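Local atomic coordinates of probable methyltransferase (Bordetella pertussis, PDB entry 3KTY), a protein that probably binds RNA and methylates it, using S-adenosyl-L-methionine as the methyl donor. Residues Val11-Thr16 and Trp166-Ala171. Residues are numbered along the deposited sequence; the frame is centred on the assembly and turned at random.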
loop_
_atom_site.group_PDB
_atom_site.type_symbol
_atom_site.label_atom_id
_atom_site.label_comp_id
_atom_site.label_asym_id
_atom_site.label_seq_id
_atom_site.Cartn_x
_atom_site.Cartn_y
_atom_site.Cartn_z
ATOM N N VAL A 11 1.272 11.384 14.751
ATOM C CA VAL A 11 2.037 11.065 13.571
ATOM C C VAL A 11 1.722 12.033 12.437
ATOM O O VAL A 11 0.551 12.296 12.145
ATOM C CB VAL A 11 1.770 9.574 13.099
ATOM C CG1 VAL A 11 2.433 9.323 11.773
ATOM C CG2 VAL A 11 2.277 8.550 14.171
ATOM N N ARG A 12 2.756 12.497 11.750
ATOM C CA ARG A 12 2.574 13.439 10.631
ATOM C C ARG A 12 3.245 12.994 9.386
ATOM O O ARG A 12 4.366 12.489 9.454
ATOM C CB ARG A 12 3.204 14.780 10.976
ATOM C CG ARG A 12 2.302 15.546 11.819
ATOM C CD ARG A 12 3.032 15.991 12.987
ATOM N NE ARG A 12 3.310 17.381 12.819
ATOM C CZ ARG A 12 2.848 18.330 13.610
ATOM N NH1 ARG A 12 2.082 18.054 14.654
ATOM N NH2 ARG A 12 3.164 19.555 13.331
ATOM N N PHE A 13 2.603 13.244 8.242
ATOM C CA PHE A 13 3.186 12.913 6.931
ATOM C C PHE A 13 3.465 14.167 6.131
ATOM O O PHE A 13 2.568 14.942 5.811
ATOM C CB PHE A 13 2.266 11.976 6.133
ATOM C CG PHE A 13 1.927 10.701 6.866
ATOM C CD1 PHE A 13 2.585 9.525 6.577
ATOM C CD2 PHE A 13 0.994 10.706 7.881
ATOM C CE1 PHE A 13 2.298 8.354 7.269
ATOM C CE2 PHE A 13 0.690 9.556 8.563
ATOM C CZ PHE A 13 1.341 8.385 8.267
ATOM N N ILE A 14 4.730 14.332 5.795
ATOM C CA ILE A 14 5.221 15.513 5.145
ATOM C C ILE A 14 5.654 15.279 3.706
ATOM O O ILE A 14 6.613 14.563 3.445
ATOM C CB ILE A 14 6.370 16.132 5.959
ATOM C CG1 ILE A 14 5.877 16.319 7.394
ATOM C CG2 ILE A 14 6.798 17.494 5.323
ATOM C CD1 ILE A 14 6.880 16.979 8.323
HETATM N N MSE A 15 4.938 15.906 2.776
HETATM C CA MSE A 15 5.314 15.842 1.370
HETATM C C MSE A 15 6.094 17.075 0.936
HETATM O O MSE A 15 5.583 18.191 1.011
HETATM C CB MSE A 15 4.054 15.769 0.511
HETATM C CG MSE A 15 3.247 14.481 0.637
HETATM SE SE MSE A 15 1.559 14.770 -0.305
HETATM C CE MSE A 15 2.124 14.396 -2.173
ATOM N N THR A 16 7.316 16.891 0.467
ATOM C CA THR A 16 8.063 18.040 -0.029
ATOM C C THR A 16 7.979 18.295 -1.552
ATOM O O THR A 16 8.122 17.392 -2.381
ATOM C CB THR A 16 9.539 17.984 0.377
ATOM O OG1 THR A 16 10.183 16.934 -0.350
ATOM C CG2 THR A 16 9.687 17.770 1.878
ATOM N N TRP A 166 0.454 2.231 6.380
ATOM C CA TRP A 166 0.031 0.886 6.784
ATOM C C TRP A 166 0.999 0.341 7.869
ATOM O O TRP A 166 0.579 -0.074 8.945
ATOM C CB TRP A 166 -0.154 -0.053 5.538
ATOM C CG TRP A 166 0.046 -1.423 5.885
ATOM C CD1 TRP A 166 1.124 -2.174 5.599
ATOM C CD2 TRP A 166 -0.814 -2.232 6.696
ATOM N NE1 TRP A 166 0.997 -3.422 6.159
ATOM C CE2 TRP A 166 -0.188 -3.485 6.843
ATOM C CE3 TRP A 166 -2.055 -2.013 7.321
ATOM C CZ2 TRP A 166 -0.737 -4.520 7.596
ATOM C CZ3 TRP A 166 -2.616 -3.049 8.062
ATOM C CH2 TRP A 166 -1.957 -4.283 8.185
ATOM N N GLU A 167 2.295 0.399 7.620
ATOM C CA GLU A 167 3.301 -0.017 8.630
ATOM C C GLU A 167 3.142 0.660 9.983
ATOM O O GLU A 167 3.185 0.024 11.050
ATOM C CB GLU A 167 4.690 0.281 8.083
ATOM C CG GLU A 167 5.076 -0.773 6.953
ATOM C CD GLU A 167 5.276 -2.208 7.474
ATOM O OE1 GLU A 167 5.450 -2.405 8.691
ATOM O OE2 GLU A 167 5.263 -3.160 6.666
ATOM N N LEU A 168 2.920 1.968 9.928
ATOM C CA LEU A 168 2.719 2.742 11.119
ATOM C C LEU A 168 1.446 2.360 11.817
ATOM O O LEU A 168 1.406 2.204 13.015
ATOM C CB LEU A 168 2.709 4.230 10.785
ATOM C CG LEU A 168 4.122 4.780 10.586
ATOM C CD1 LEU A 168 4.028 6.178 10.049
ATOM C CD2 LEU A 168 4.841 4.748 11.924
ATOM N N ARG A 169 0.383 2.213 11.068
ATOM C CA ARG A 169 -0.843 1.769 11.696
ATOM C C ARG A 169 -0.648 0.425 12.406
ATOM O O ARG A 169 -1.027 0.225 13.563
ATOM C CB ARG A 169 -1.945 1.660 10.630
ATOM C CG ARG A 169 -3.187 0.968 11.111
ATOM C CD ARG A 169 -4.356 1.100 10.052
ATOM N NE ARG A 169 -5.556 0.580 10.682
ATOM C CZ ARG A 169 -6.286 1.243 11.565
ATOM N NH1 ARG A 169 -5.984 2.487 11.880
ATOM N NH2 ARG A 169 -7.320 0.659 12.136
ATOM N N TYR A 170 -0.049 -0.509 11.699
ATOM C CA TYR A 170 0.088 -1.828 12.273
ATOM C C TYR A 170 0.911 -1.741 13.549
ATOM O O TYR A 170 0.638 -2.423 14.536
ATOM C CB TYR A 170 0.752 -2.808 11.287
ATOM C CG TYR A 170 0.570 -4.245 11.717
ATOM C CD1 TYR A 170 -0.587 -4.947 11.369
ATOM C CD2 TYR A 170 1.522 -4.888 12.514
ATOM C CE1 TYR A 170 -0.791 -6.271 11.779
ATOM C CE2 TYR A 170 1.337 -6.238 12.909
ATOM C CZ TYR A 170 0.187 -6.908 12.550
ATOM O OH TYR A 170 -0.006 -8.216 12.968
ATOM N N ALA A 171 1.954 -0.941 13.499
ATOM C CA ALA A 171 2.850 -0.884 14.645
ATOM C C ALA A 171 2.189 -0.144 15.849
ATOM O O ALA A 171 2.513 -0.403 16.994
ATOM C CB ALA A 171 4.193 -0.277 14.260
#
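V11, F13 and L168 form a small patch of the hydrophobic core where helix 157-172, the last of this construct, packs on strand 11-16 of the parallel sheet in the SpoU-family, SPOUT-type methyltransferase domain. L168 does the reaching: its methyl CD1 lies 3.9 Å from V11 CG1 and just as close to CE1 and CZ of F13, whose ring it meets obliquely. A leucine suits this place because its long, forked side chain spans the gap between helix and strand; with CD1 anti to CA (chi2 171°), the chain is extended toward the sheet. V11 and F13, two residues apart on an extended strand, present their side chains on the same sheet face, while R12 between them points to the other. Beta-branched valine favours the extended backbone of a strand, and the broad phenylalanine ring gives CD1 a second apolar surface. The contact is wholly apolar and buried.

Around the patch, the rings of F13 and F36 make a T-shaped (edge-to-face) stack, and helix 102-115 adds A109 against L168. Strand 11-16 lies between strands 39-42 and 121-125; helix 157-172 packs on the sheet with one side and with another builds the subunit interface, where W166 NE1 hydrogen-bonds E167 OE2 of the second subunit, and reciprocally.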